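PDB 6PI9: 16S rRNA (guanine(1405)-N(7))-methyltransferase from Klebsiella pneumoniae, which probably methylates N7 of guanine 1405 in 16S rRNA, using S-adenosyl-L-methionine as methyl donor, and so confers resistance to various aminoglycosides. Local coordinates for residues A[58-63]-A[88-93]; A[182-187]-A[210-215]. All blocks are in the same frame, centred on the assembly; numbering follows the deposited sequence.

Both contacts border the bound S-adenosylhomocysteine, and their centres lie about 17 Å apart. Contact 1 joins the loop after helix 41-57 to the N-terminus of helix 91-96. It borders the thioether of the ligand through Phe59, and through Ser92 it also reaches the carboxylate. Contact 2 sits at the C-terminal ends of two neighbouring parallel strands of the Rossmann-like sheet. It holds the amino group of the same ligand through the backbone of residues 182-187. The two contacts meet where Lys184 NZ approaches Ser92 O at 3.3 Å, a weak hydrogen bond.

Contact 1 (A[58-63]-A[88-93]); sequences AFMTAD and SLHAST. With SAH (S-adenosyl-L-homocysteine), chain B.
The cofactor pocket is bordered here by the 58-63 loop and the N-terminus of helix 91-96, where Phe59 and His90 meet. One backbone hydrogen bond joins the segments. Ala91 N donates to Phe59 O at 2.8 Å, with an N-H...O angle of 160°. Beside it, Ala91 CB lies at the edge of the Phe59 ring, 4.0 Å from CD2.

Phe59 CB sits over one face of the His90 imidazole, 3.3 Å from CE1. The two rings are almost parallel, with planes at 8°, but they are slid apart and barely overlap. The Phe59 ring instead offers a face to the ligand. The sulfur of S-adenosylhomocysteine lies 3.7 Å above that plane, over the ring centre. Phe59 CG stands anti to its carbonyl carbon (chi1 -54°), which carries the ring past the imidazole to the thioether.

His90 is the N-cap of the helix. Its ND1 accepts from Ser92 N at 3.1 Å, with the donor tilted out of the ring plane. Met60 approaches this histidine at CD2, the two side chains crossing at about a right angle. Met60 CB is 3.9 Å from His90 CD2, and Met60 SD lies at the ring edge. Met60 CG also rests 3.4 Å from Leu89 O. Leu124 and Cys146 touch both Met60 and His90.

The capping bond restrains rotation of the imidazole. His90 packs on Phe59 CB, while the Phe59 ring reaches past it and sets an apolar face against the sulfur that would carry the methyl group in the donor.

Contact 2 (A[182-187]-A[210-215]); sequences LMKLLP and VVTFPT. With SAH (S-adenosyl-L-homocysteine), chain B.
Leu182 and Val211 pair as neighbours on the parallel strands 179-183 and 208-214, near the C-terminal edge of the Rossmann-like sheet. The tight part is the strand ladder. Leu182 N donates to Val210 O at 2.7 Å in an almost straight bond (177°), and Thr212 N returns one to Leu182 O at 3.1 Å. On the Leu182 and Val211 side, Leu186 CD1 packs on Val211 CG1 at 3.6 Å, the two side chains crossing at about a right angle. Next to them, Pro187 CG meets the edge of the Phe213 ring, 3.6 Å from CD1. Tyr229 and Phe233 of helix 225-236 also meet that ring.

The pairing loosens as the first strand turns away at Lys184. Lys184 N is shared between Thr212 O and OG1, and both bonds are bent. Thr212 OG1 lies 2.9 Å from Lys184 N, while the carbonyl is approached from above its plane. Thr212 OG1 reaches this amide from between its own backbone N and carbonyl carbon (chi1 78°), and it is also hydrogen-bonded to Glu252. A water bridges the segments where the first strand turns off. It donates to Leu182 O and Thr212 O and accepts from Leu186 N at 2.9 Å, linking both strands to the start of helix 186-192.

Just before the turn, Met183 O accepts a hydrogen bond from the ligand amino N at 2.9 Å. The extended Lys184 chain passes Pro214 and ends in a salt bridge to Glu95. The strand end thus presents a backbone carbonyl to the ligand amino group, while Thr212 and the water serve the buried amides of Lys184 and Leu186.

Contact 1 (A[58-63]-A[88-93])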
loop_
_atom_site.group_PDB
_atom_site.type_symbol
_atom_site.label_atom_id
_atom_site.label_comp_id
_atom_site.label_asym_id
_atom_site.label_seq_id
_atom_site.Cartn_x
_atom_site.Cartn_y
_atom_site.Cartn_z
ATOM N N ALA A 58 5.751 3.424 1.062
ATOM C CA ALA A 58 4.948 3.015 -0.090
ATOM C C ALA A 58 4.264 4.190 -0.771
ATOM O O ALA A 58 3.877 4.075 -1.941
ATOM C CB ALA A 58 3.896 1.982 0.320
ATOM N N PHE A 59 4.124 5.322 -0.077
ATOM C CA PHE A 59 3.382 6.432 -0.653
ATOM C C PHE A 59 4.205 7.220 -1.662
ATOM O O PHE A 59 3.639 7.767 -2.617
ATOM C CB PHE A 59 2.884 7.330 0.466
ATOM C CG PHE A 59 2.100 6.595 1.481
ATOM C CD1 PHE A 59 2.656 6.299 2.717
ATOM C CD2 PHE A 59 0.819 6.149 1.183
ATOM C CE1 PHE A 59 1.939 5.590 3.657
ATOM C CE2 PHE A 59 0.096 5.453 2.112
ATOM C CZ PHE A 59 0.653 5.171 3.358
ATOM N N MET A 60 5.526 7.261 -1.496
ATOM C CA MET A 60 6.364 8.034 -2.405
ATOM C C MET A 60 7.747 7.401 -2.491
ATOM O O MET A 60 8.384 7.165 -1.461
ATOM C CB MET A 60 6.452 9.495 -1.928
ATOM C CG MET A 60 6.911 10.485 -2.990
ATOM S SD MET A 60 6.834 12.208 -2.444
ATOM C CE MET A 60 7.985 12.175 -1.075
ATOM N N THR A 61 8.213 7.135 -3.713
ATOM C CA THR A 61 9.543 6.556 -3.896
ATOM C C THR A 61 10.637 7.627 -3.778
ATOM O O THR A 61 10.369 8.827 -3.693
ATOM C CB THR A 61 9.652 5.836 -5.248
ATOM O OG1 THR A 61 9.662 6.792 -6.322
ATOM C CG2 THR A 61 8.491 4.841 -5.436
ATOM N N ALA A 62 11.891 7.162 -3.800
ATOM C CA ALA A 62 13.047 8.036 -3.596
ATOM C C ALA A 62 13.264 8.983 -4.773
ATOM O O ALA A 62 13.501 10.180 -4.580
ATOM C CB ALA A 62 14.298 7.192 -3.356
ATOM N N ASP A 63 13.211 8.466 -6.003
ATOM C CA ASP A 63 13.483 9.316 -7.159
ATOM C C ASP A 63 12.256 10.092 -7.621
ATOM O O ASP A 63 12.404 11.157 -8.230
ATOM C CB ASP A 63 14.053 8.484 -8.307
ATOM C CG ASP A 63 15.193 7.588 -7.861
ATOM O OD1 ASP A 63 16.290 8.117 -7.571
ATOM O OD2 ASP A 63 14.988 6.358 -7.801
ATOM N N SER A 88 0.651 14.460 -7.900
ATOM C CA SER A 88 0.352 13.104 -8.351
ATOM C C SER A 88 1.427 12.094 -7.952
ATOM O O SER A 88 1.216 10.894 -8.159
ATOM C CB SER A 88 0.169 13.065 -9.879
ATOM O OG SER A 88 1.263 13.656 -10.563
ATOM N N LEU A 89 2.561 12.527 -7.402
ATOM C CA LEU A 89 3.679 11.631 -7.120
ATOM C C LEU A 89 3.697 11.096 -5.689
ATOM O O LEU A 89 4.513 10.211 -5.387
ATOM C CB LEU A 89 5.007 12.334 -7.429
ATOM C CG LEU A 89 5.531 12.100 -8.847
ATOM C CD1 LEU A 89 4.497 12.384 -9.956
ATOM C CD2 LEU A 89 6.779 12.929 -9.065
ATOM N N HIS A 90 2.819 11.588 -4.814
ATOM C CA HIS A 90 2.573 10.973 -3.517
ATOM C C HIS A 90 1.211 10.278 -3.559
ATOM O O HIS A 90 0.215 10.909 -3.920
ATOM C CB HIS A 90 2.592 12.015 -2.399
ATOM C CG HIS A 90 2.588 11.418 -1.031
ATOM N ND1 HIS A 90 1.443 10.896 -0.458
ATOM C CD2 HIS A 90 3.569 11.288 -0.104
ATOM C CE1 HIS A 90 1.728 10.436 0.749
ATOM N NE2 HIS A 90 3.010 10.666 0.991
ATOM N N ALA A 91 1.180 8.996 -3.177
ATOM C CA ALA A 91 -0.017 8.171 -3.346
ATOM C C ALA A 91 -1.256 8.815 -2.723
ATOM O O ALA A 91 -2.340 8.794 -3.319
ATOM C CB ALA A 91 0.221 6.787 -2.739
ATOM N N SER A 92 -1.118 9.409 -1.527
ATOM C CA SER A 92 -2.294 9.973 -0.850
ATOM C C SER A 92 -2.817 11.241 -1.533
ATOM O O SER A 92 -4.042 11.481 -1.555
ATOM C CB SER A 92 -1.960 10.264 0.621
ATOM O OG SER A 92 -1.464 9.097 1.274
ATOM N N THR A 93 -1.928 12.077 -2.097
ATOM C CA THR A 93 -2.438 13.271 -2.776
ATOM C C THR A 93 -3.003 12.935 -4.153
ATOM O O THR A 93 -4.052 13.470 -4.547
ATOM C CB THR A 93 -1.363 14.357 -2.895
ATOM O OG1 THR A 93 -0.087 13.753 -3.140
ATOM C CG2 THR A 93 -1.336 15.225 -1.614
HETATM N N SAH B . -2.285 12.953 5.379
HETATM C CA SAH B . -1.620 12.852 4.061
HETATM C CB SAH B . -0.742 11.615 3.996
HETATM C CG SAH B . -1.402 10.252 4.353
HETATM S SD SAH B . -0.273 8.843 3.938
HETATM C C SAH B . -2.660 12.809 2.925
HETATM O O SAH B . -3.800 12.394 3.217
HETATM O OXT SAH B . -2.371 13.127 1.754
HETATM C "C5'" SAH B . 0.290 8.443 5.648
HETATM C "C4'" SAH B . 1.430 9.373 6.159
HETATM O "O4'" SAH B . 1.659 9.130 7.564
HETATM C "C3'" SAH B . 2.815 9.284 5.454
HETATM O "O3'" SAH B . 3.213 10.578 4.958
HETATM C "C2'" SAH B . 3.786 8.828 6.541
HETATM O "O2'" SAH B . 5.042 9.491 6.373
HETATM C "C1'" SAH B . 3.064 9.349 7.792
HETATM N N9 SAH B . 3.345 8.600 9.002
HETATM C C8 SAH B . 3.230 7.246 9.184
HETATM N N7 SAH B . 3.469 6.982 10.504
HETATM C C5 SAH B . 3.792 8.163 11.119
HETATM C C6 SAH B . 4.171 8.501 12.399
HETATM N N6 SAH B . 4.363 7.603 13.343
HETATM N N1 SAH B . 4.340 9.842 12.699
HETATM C C2 SAH B . 4.237 10.798 11.745
HETATM N N3 SAH B . 3.878 10.489 10.460
HETATM C C4 SAH B . 3.666 9.169 10.192
#

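Contact 2 (A[182-187]-A[210-215])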
loop_
_atom_site.group_PDB
_atom_site.type_symbol
_atom_site.label_atom_id
_atom_site.label_comp_id
_atom_site.label_asym_id
_atom_site.label_seq_id
_atom_site.Cartn_x
_atom_site.Cartn_y
_atom_site.Cartn_z
ATOM N N LEU A 182 -6.252 14.949 10.194
ATOM C CA LEU A 182 -5.722 13.606 10.438
ATOM C C LEU A 182 -6.221 12.766 9.280
ATOM O O LEU A 182 -7.205 11.999 9.421
ATOM C CB LEU A 182 -6.217 13.047 11.776
ATOM C CG LEU A 182 -5.648 13.827 12.988
ATOM C CD1 LEU A 182 -6.558 15.030 13.265
ATOM C CD2 LEU A 182 -5.650 12.913 14.240
ATOM N N MET A 183 -5.582 12.923 8.115
ATOM C CA MET A 183 -6.137 12.375 6.882
ATOM C C MET A 183 -5.395 11.078 6.547
ATOM O O MET A 183 -4.153 11.081 6.447
ATOM C CB MET A 183 -6.025 13.436 5.780
ATOM C CG MET A 183 -6.939 14.642 6.071
ATOM S SD MET A 183 -6.461 16.091 5.054
ATOM C CE MET A 183 -6.590 15.410 3.397
ATOM N N LYS A 184 -6.158 9.979 6.385
ATOM C CA LYS A 184 -5.613 8.660 6.048
ATOM C C LYS A 184 -4.496 8.276 6.997
ATOM O O LYS A 184 -3.438 7.740 6.600
ATOM C CB LYS A 184 -5.130 8.663 4.598
ATOM C CG LYS A 184 -6.335 8.836 3.650
ATOM C CD LYS A 184 -5.783 9.046 2.175
ATOM C CE LYS A 184 -6.961 9.192 1.158
ATOM N NZ LYS A 184 -6.357 9.627 -0.184
ATOM N N LEU A 185 -4.714 8.577 8.246
ATOM C CA LEU A 185 -3.676 8.461 9.260
ATOM C C LEU A 185 -4.034 7.503 10.383
ATOM O O LEU A 185 -3.192 6.726 10.810
ATOM C CB LEU A 185 -3.422 9.856 9.868
ATOM C CG LEU A 185 -2.622 9.817 11.179
ATOM C CD1 LEU A 185 -1.214 9.270 10.922
ATOM C CD2 LEU A 185 -2.525 11.250 11.713
ATOM N N LEU A 186 -5.264 7.547 10.905
ATOM C CA LEU A 186 -5.512 6.793 12.135
ATOM C C LEU A 186 -5.298 5.286 11.969
ATOM O O LEU A 186 -4.799 4.668 12.928
ATOM C CB LEU A 186 -6.938 7.088 12.659
ATOM C CG LEU A 186 -7.132 8.531 13.169
ATOM C CD1 LEU A 186 -8.501 8.681 13.925
ATOM C CD2 LEU A 186 -5.973 8.994 14.064
ATOM N N PRO A 187 -5.651 4.629 10.845
ATOM C CA PRO A 187 -5.377 3.176 10.792
ATOM C C PRO A 187 -3.921 2.847 10.879
ATOM O O PRO A 187 -3.574 1.874 11.552
ATOM C CB PRO A 187 -5.957 2.710 9.436
ATOM C CG PRO A 187 -7.070 3.717 9.167
ATOM C CD PRO A 187 -6.550 5.037 9.744
ATOM N N VAL A 210 -10.424 17.242 11.153
ATOM C CA VAL A 210 -10.870 16.557 9.933
ATOM C C VAL A 210 -10.186 15.221 9.933
ATOM O O VAL A 210 -8.955 15.164 9.873
ATOM C CB VAL A 210 -10.505 17.348 8.666
ATOM C CG1 VAL A 210 -10.959 16.570 7.403
ATOM C CG2 VAL A 210 -11.149 18.735 8.734
ATOM N N VAL A 211 -10.956 14.135 10.014
ATOM C CA VAL A 211 -10.381 12.788 10.150
ATOM C C VAL A 211 -10.854 11.983 8.961
ATOM O O VAL A 211 -12.055 11.981 8.669
ATOM C CB VAL A 211 -10.844 12.105 11.456
ATOM C CG1 VAL A 211 -10.327 10.629 11.542
ATOM C CG2 VAL A 211 -10.469 12.963 12.709
ATOM N N THR A 212 -9.934 11.375 8.209
ATOM C CA THR A 212 -10.386 10.664 7.024
ATOM C C THR A 212 -9.813 9.258 6.939
ATOM O O THR A 212 -8.761 8.935 7.502
ATOM C CB THR A 212 -10.046 11.379 5.721
ATOM O OG1 THR A 212 -8.661 11.158 5.432
ATOM C CG2 THR A 212 -10.357 12.862 5.846
ATOM N N PHE A 213 -10.501 8.430 6.137
ATOM C CA PHE A 213 -10.071 7.037 5.972
ATOM C C PHE A 213 -10.136 6.675 4.495
ATOM O O PHE A 213 -11.022 7.137 3.787
ATOM C CB PHE A 213 -11.018 6.063 6.726
ATOM C CG PHE A 213 -11.050 6.304 8.207
ATOM C CD1 PHE A 213 -10.168 5.620 9.041
ATOM C CD2 PHE A 213 -11.958 7.224 8.767
ATOM C CE1 PHE A 213 -10.190 5.851 10.443
ATOM C CE2 PHE A 213 -11.985 7.477 10.164
ATOM C CZ PHE A 213 -11.092 6.775 11.013
ATOM N N PRO A 214 -9.233 5.838 4.021
ATOM C CA PRO A 214 -9.352 5.379 2.636
ATOM C C PRO A 214 -10.467 4.348 2.527
ATOM O O PRO A 214 -10.638 3.494 3.400
ATOM C CB PRO A 214 -7.982 4.759 2.344
ATOM C CG PRO A 214 -7.495 4.284 3.755
ATOM C CD PRO A 214 -8.108 5.236 4.768
ATOM N N THR A 215 -11.256 4.456 1.490
ATOM C CA THR A 215 -12.222 3.410 1.179
ATOM C C THR A 215 -11.586 2.660 0.021
ATOM O O THR A 215 -11.601 3.128 -1.121
ATOM C CB THR A 215 -13.595 3.969 0.819
ATOM O OG1 THR A 215 -13.567 4.418 -0.544
ATOM C CG2 THR A 215 -13.990 5.131 1.744
HETATM N N SAH B . -2.285 12.953 5.379
HETATM C CA SAH B . -1.620 12.852 4.061
HETATM C CB SAH B . -0.742 11.615 3.996
HETATM C CG SAH B . -1.402 10.252 4.353
HETATM S SD SAH B . -0.273 8.843 3.938
HETATM C C SAH B . -2.660 12.809 2.925
HETATM O O SAH B . -3.800 12.394 3.217
HETATM O OXT SAH B . -2.371 13.127 1.754
HETATM C "C5'" SAH B . 0.290 8.443 5.648
HETATM C "C4'" SAH B . 1.430 9.373 6.159
HETATM O "O4'" SAH B . 1.659 9.130 7.564
HETATM C "C3'" SAH B . 2.815 9.284 5.454
HETATM O "O3'" SAH B . 3.213 10.578 4.958
HETATM C "C2'" SAH B . 3.786 8.828 6.541
HETATM O "O2'" SAH B . 5.042 9.491 6.373
HETATM C "C1'" SAH B . 3.064 9.349 7.792
HETATM N N9 SAH B . 3.345 8.600 9.002
HETATM C C8 SAH B . 3.230 7.246 9.184
HETATM N N7 SAH B . 3.469 6.982 10.504
HETATM C C5 SAH B . 3.792 8.163 11.119
HETATM C C6 SAH B . 4.171 8.501 12.399
HETATM N N6 SAH B . 4.363 7.603 13.343
HETATM N N1 SAH B . 4.340 9.842 12.699
HETATM C C2 SAH B . 4.237 10.798 11.745
HETATM N N3 SAH B . 3.878 10.489 10.460
HETATM C C4 SAH B . 3.666 9.169 10.192
HETATM O O HOH W 1 -7.214 9.328 9.797
#